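Local structure of putative transcriptional regulator protein, LacI family (Rhizobium etli, 3MIZ) at residues E106-G118 and I273-V285. The protein probably acts as a DNA-binding transcriptional regulator of the LacI family, most likely a repressor acting at cis-regulatory sites. Residues are numbered along the deposited sequence; the frame is centred on the assembly and turned at random.
Sequences ELLPSIEPDDYQG and IYPGSRVVSCKLV
Arg278 and Val280 present their backbone N-H and C=O groups to strand 110-113 in parallel pairing: Arg278 N donates to Ser110 O, Arg278 O accepts from Glu112 N, Val280 N reaches Glu112 O at 2.7 Å, and Val280 O takes Asp114 N through a more bent bond (131° at the hydrogen). Upstream the ladder weakens; Ser110 N lies 3.5 Å from Gly276 O, and a water held by Leu108 O and Ser110 OG also donates weakly to that carbonyl. Gly276 N is buried without a partner. On one face Ile111 CD1 rests 3.8 Å from Val280 CG2, next to helix 253-268; on the other, Val279 CG1 packs against Asp114 CB at 3.5 Å, the side chains crossing at about a right angle, while Glu112 OE2 is claimed by a salt bridge to Arg81. Beyond the ladder, the amide of Gln117 replaces backbone pairing. Its chain, bent at chi2 (-89°), sets OE1 2.7 Å from Cys282 N and NE2 3.0 Å from Cys282 O, both bonds nearly straight and in the plane of the accepting carbonyl, with NE2 also bonded to Asp121. A leucine in place of Gln117 would probably leave both the N-H and the C=O of Cys282 without these mates. Asp114 N-caps helix 115-127, its OD1 meeting Gln117 N at 3.0 Å from above the carboxylate plane. Strands 110-113 and 277-285 are crossover connections between the two lobes of the periplasmic-binding-protein fold, and this bonding implies that they are coupled first by main chain, then by one side-chain amide where the helix begins.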
loop_
_atom_site.group_PDB
_atom_site.type_symbol
_atom_site.label_atom_id
_atom_site.label_comp_id
_atom_site.label_asym_id
_atom_site.label_seq_id
_atom_site.Cartn_x
_atom_site.Cartn_y
_atom_site.Cartn_z
ATOM N N GLU A 106 0.281 -18.654 25.767
ATOM C CA GLU A 106 -0.592 -19.643 25.144
ATOM C C GLU A 106 -2.087 -19.366 25.246
ATOM O O GLU A 106 -2.888 -20.297 25.318
ATOM C CB GLU A 106 -0.300 -21.033 25.714
ATOM C CG GLU A 106 1.174 -21.407 25.688
ATOM C CD GLU A 106 1.396 -22.904 25.770
ATOM O OE1 GLU A 106 1.110 -23.595 24.768
ATOM O OE2 GLU A 106 1.848 -23.388 26.832
ATOM N N LEU A 107 -2.470 -18.095 25.249
ATOM C CA LEU A 107 -3.886 -17.750 25.325
ATOM C C LEU A 107 -4.607 -18.234 24.063
ATOM O O LEU A 107 -5.730 -18.741 24.127
ATOM C CB LEU A 107 -4.057 -16.234 25.462
ATOM C CG LEU A 107 -5.480 -15.726 25.703
ATOM C CD1 LEU A 107 -5.950 -16.136 27.098
ATOM C CD2 LEU A 107 -5.506 -14.216 25.571
ATOM N N LEU A 108 -3.946 -18.084 22.919
ATOM C CA LEU A 108 -4.510 -18.484 21.627
ATOM C C LEU A 108 -3.397 -18.909 20.684
ATOM O O LEU A 108 -2.249 -18.516 20.867
ATOM C CB LEU A 108 -5.220 -17.301 20.985
ATOM C CG LEU A 108 -6.468 -16.711 21.632
ATOM C CD1 LEU A 108 -6.738 -15.326 21.039
ATOM C CD2 LEU A 108 -7.641 -17.653 21.393
ATOM N N PRO A 109 -3.716 -19.732 19.672
ATOM C CA PRO A 109 -2.654 -20.135 18.749
ATOM C C PRO A 109 -2.235 -18.908 17.946
ATOM O O PRO A 109 -3.041 -18.006 17.704
ATOM C CB PRO A 109 -3.322 -21.203 17.888
ATOM C CG PRO A 109 -4.774 -20.851 17.955
ATOM C CD PRO A 109 -4.961 -20.467 19.393
ATOM N N SER A 110 -0.973 -18.866 17.541
ATOM C CA SER A 110 -0.490 -17.720 16.790
ATOM C C SER A 110 0.582 -18.118 15.800
ATOM O O SER A 110 1.321 -19.079 16.013
ATOM C CB SER A 110 0.064 -16.657 17.736
ATOM O OG SER A 110 1.152 -17.163 18.484
ATOM N N ILE A 111 0.650 -17.372 14.705
ATOM C CA ILE A 111 1.648 -17.628 13.683
ATOM C C ILE A 111 2.206 -16.267 13.262
ATOM O O ILE A 111 1.455 -15.347 12.924
ATOM C CB ILE A 111 1.017 -18.416 12.505
ATOM C CG1 ILE A 111 2.103 -18.833 11.515
ATOM C CG2 ILE A 111 -0.082 -17.594 11.843
ATOM C CD1 ILE A 111 1.656 -19.924 10.523
ATOM N N GLU A 112 3.528 -16.143 13.328
ATOM C CA GLU A 112 4.228 -14.900 13.012
ATOM C C GLU A 112 5.437 -15.128 12.111
ATOM O O GLU A 112 5.930 -16.251 11.987
ATOM C CB GLU A 112 4.780 -14.272 14.285
ATOM C CG GLU A 112 3.791 -13.944 15.385
ATOM C CD GLU A 112 4.521 -13.672 16.685
ATOM O OE1 GLU A 112 4.916 -14.650 17.354
ATOM O OE2 GLU A 112 4.721 -12.489 17.026
ATOM N N PRO A 113 5.954 -14.046 11.508
ATOM C CA PRO A 113 7.126 -14.119 10.631
ATOM C C PRO A 113 8.348 -14.018 11.543
ATOM O O PRO A 113 8.254 -13.481 12.653
ATOM C CB PRO A 113 6.961 -12.888 9.746
ATOM C CG PRO A 113 6.403 -11.889 10.701
ATOM C CD PRO A 113 5.353 -12.699 11.460
ATOM N N ASP A 114 9.492 -14.517 11.088
ATOM C CA ASP A 114 10.698 -14.481 11.902
ATOM C C ASP A 114 11.626 -13.318 11.531
ATOM O O ASP A 114 12.597 -13.502 10.797
ATOM C CB ASP A 114 11.451 -15.803 11.753
ATOM C CG ASP A 114 12.365 -16.091 12.922
ATOM O OD1 ASP A 114 12.903 -15.139 13.524
ATOM O OD2 ASP A 114 12.559 -17.286 13.222
ATOM N N ASP A 115 11.319 -12.127 12.039
ATOM C CA ASP A 115 12.123 -10.931 11.788
ATOM C C ASP A 115 13.589 -11.140 12.131
ATOM O O ASP A 115 14.482 -10.713 11.400
ATOM C CB ASP A 115 11.595 -9.763 12.623
ATOM C CG ASP A 115 10.266 -9.266 12.131
ATOM O OD1 ASP A 115 10.249 -8.285 11.366
ATOM O OD2 ASP A 115 9.242 -9.877 12.489
ATOM N N TYR A 116 13.829 -11.783 13.261
ATOM C CA TYR A 116 15.187 -12.031 13.719
ATOM C C TYR A 116 15.968 -12.891 12.724
ATOM O O TYR A 116 17.088 -12.546 12.327
ATOM C CB TYR A 116 15.147 -12.712 15.093
ATOM C CG TYR A 116 16.496 -12.777 15.769
ATOM C CD1 TYR A 116 16.944 -11.736 16.574
ATOM C CD2 TYR A 116 17.341 -13.866 15.572
ATOM C CE1 TYR A 116 18.202 -11.778 17.165
ATOM C CE2 TYR A 116 18.598 -13.916 16.161
ATOM C CZ TYR A 116 19.022 -12.872 16.954
ATOM O OH TYR A 116 20.270 -12.916 17.535
ATOM N N GLN A 117 15.379 -14.010 12.317
ATOM C CA GLN A 117 16.034 -14.908 11.377
ATOM C C GLN A 117 16.294 -14.198 10.050
ATOM O O GLN A 117 17.380 -14.310 9.481
ATOM C CB GLN A 117 15.166 -16.153 11.157
ATOM C CG GLN A 117 15.486 -16.958 9.900
ATOM C CD GLN A 117 14.710 -16.470 8.697
ATOM O OE1 GLN A 117 13.511 -16.223 8.789
ATOM N NE2 GLN A 117 15.386 -16.339 7.554
ATOM N N GLY A 118 15.291 -13.467 9.568
ATOM C CA GLY A 118 15.433 -12.754 8.312
ATOM C C GLY A 118 16.575 -11.757 8.332
ATOM O O GLY A 118 17.370 -11.704 7.389
ATOM N N ILE A 273 -4.735 -29.843 17.666
ATOM C CA ILE A 273 -3.525 -29.175 17.220
ATOM C C ILE A 273 -2.993 -28.306 18.348
ATOM O O ILE A 273 -3.540 -27.239 18.628
ATOM C CB ILE A 273 -3.783 -28.284 15.988
ATOM C CG1 ILE A 273 -4.144 -29.156 14.784
ATOM C CG2 ILE A 273 -2.546 -27.442 15.685
ATOM C CD1 ILE A 273 -3.043 -30.114 14.367
ATOM N N TYR A 274 -1.936 -28.772 19.004
ATOM C CA TYR A 274 -1.338 -28.010 20.091
ATOM C C TYR A 274 -1.182 -26.569 19.622
ATOM O O TYR A 274 -0.509 -26.304 18.625
ATOM C CB TYR A 274 0.026 -28.596 20.465
ATOM C CG TYR A 274 -0.053 -29.867 21.286
ATOM C CD1 TYR A 274 -0.641 -29.864 22.551
ATOM C CD2 TYR A 274 0.477 -31.066 20.808
ATOM C CE1 TYR A 274 -0.701 -31.025 23.324
ATOM C CE2 TYR A 274 0.422 -32.234 21.572
ATOM C CZ TYR A 274 -0.167 -32.205 22.830
ATOM O OH TYR A 274 -0.220 -33.350 23.596
ATOM N N PRO A 275 -1.818 -25.620 20.327
ATOM C CA PRO A 275 -1.726 -24.209 19.949
ATOM C C PRO A 275 -0.284 -23.735 19.889
ATOM O O PRO A 275 0.383 -23.883 18.866
ATOM C CB PRO A 275 -2.538 -23.504 21.039
ATOM C CG PRO A 275 -2.365 -24.402 22.224
ATOM C CD PRO A 275 -2.528 -25.773 21.609
ATOM N N GLY A 276 0.201 -23.171 20.988
ATOM C CA GLY A 276 1.567 -22.693 21.001
ATOM C C GLY A 276 1.796 -21.738 19.848
ATOM O O GLY A 276 0.856 -21.348 19.147
ATOM N N SER A 277 3.054 -21.375 19.638
ATOM C CA SER A 277 3.413 -20.442 18.585
ATOM C C SER A 277 4.196 -21.063 17.434
ATOM O O SER A 277 5.078 -21.894 17.640
ATOM C CB SER A 277 4.223 -19.292 19.186
ATOM O OG SER A 277 4.805 -18.485 18.178
ATOM N N ARG A 278 3.847 -20.656 16.220
ATOM C CA ARG A 278 4.539 -21.112 15.020
ATOM C C ARG A 278 5.216 -19.865 14.477
ATOM O O ARG A 278 4.627 -18.782 14.492
ATOM C CB ARG A 278 3.560 -21.613 13.959
ATOM C CG ARG A 278 2.841 -22.903 14.278
ATOM C CD ARG A 278 1.899 -23.220 13.139
ATOM N NE ARG A 278 1.213 -24.493 13.307
ATOM C CZ ARG A 278 0.356 -24.987 12.419
ATOM N NH1 ARG A 278 0.086 -24.307 11.309
ATOM N NH2 ARG A 278 -0.222 -26.162 12.636
ATOM N N VAL A 279 6.451 -20.000 14.016
ATOM C CA VAL A 279 7.137 -18.854 13.450
ATOM C C VAL A 279 7.613 -19.254 12.058
ATOM O O VAL A 279 8.369 -20.212 11.903
ATOM C CB VAL A 279 8.330 -18.414 14.323
ATOM C CG1 VAL A 279 8.921 -17.132 13.773
ATOM C CG2 VAL A 279 7.868 -18.193 15.756
ATOM N N VAL A 280 7.144 -18.529 11.048
ATOM C CA VAL A 280 7.507 -18.817 9.664
ATOM C C VAL A 280 8.702 -17.980 9.210
ATOM O O VAL A 280 8.735 -16.768 9.398
ATOM C CB VAL A 280 6.312 -18.557 8.722
ATOM C CG1 VAL A 280 6.708 -18.847 7.277
ATOM C CG2 VAL A 280 5.126 -19.415 9.140
ATOM N N SER A 281 9.683 -18.639 8.604
ATOM C CA SER A 281 10.887 -17.962 8.141
ATOM C C SER A 281 10.645 -16.921 7.050
ATOM O O SER A 281 9.645 -16.964 6.335
ATOM C CB SER A 281 11.891 -18.999 7.627
ATOM O OG SER A 281 11.340 -19.736 6.548
ATOM N N CYS A 282 11.573 -15.976 6.947
ATOM C CA CYS A 282 11.522 -14.938 5.926
ATOM C C CYS A 282 12.509 -15.378 4.852
ATOM O O CYS A 282 13.658 -15.689 5.154
ATOM C CB CYS A 282 11.958 -13.593 6.504
ATOM S SG CYS A 282 10.827 -12.928 7.747
ATOM N N LYS A 283 12.058 -15.414 3.605
ATOM C CA LYS A 283 12.915 -15.835 2.503
ATOM C C LYS A 283 13.813 -14.723 1.990
ATOM O O LYS A 283 13.346 -13.630 1.686
ATOM C CB LYS A 283 12.059 -16.355 1.344
ATOM C CG LYS A 283 11.282 -17.622 1.658
ATOM C CD LYS A 283 10.398 -18.032 0.486
ATOM C CE LYS A 283 9.656 -19.330 0.771
ATOM N NZ LYS A 283 8.722 -19.689 -0.333
ATOM N N LEU A 284 15.110 -14.996 1.899
ATOM C CA LEU A 284 16.032 -14.003 1.373
ATOM C C LEU A 284 15.808 -13.984 -0.136
ATOM O O LEU A 284 15.915 -15.015 -0.796
ATOM C CB LEU A 284 17.473 -14.388 1.701
ATOM C CG LEU A 284 18.595 -13.488 1.183
ATOM C CD1 LEU A 284 18.215 -12.031 1.315
ATOM C CD2 LEU A 284 19.864 -13.788 1.964
ATOM N N VAL A 285 15.466 -12.816 -0.670
ATOM C CA VAL A 285 15.221 -12.672 -2.104
ATOM C C VAL A 285 16.417 -11.953 -2.700
ATOM O O VAL A 285 16.566 -10.742 -2.546
ATOM C CB VAL A 285 13.949 -11.846 -2.377
ATOM C CG1 VAL A 285 13.713 -11.730 -3.881
ATOM C CG2 VAL A 285 12.754 -12.495 -1.694
HETATM O O HOH W 1 0.378 -18.477 20.792
#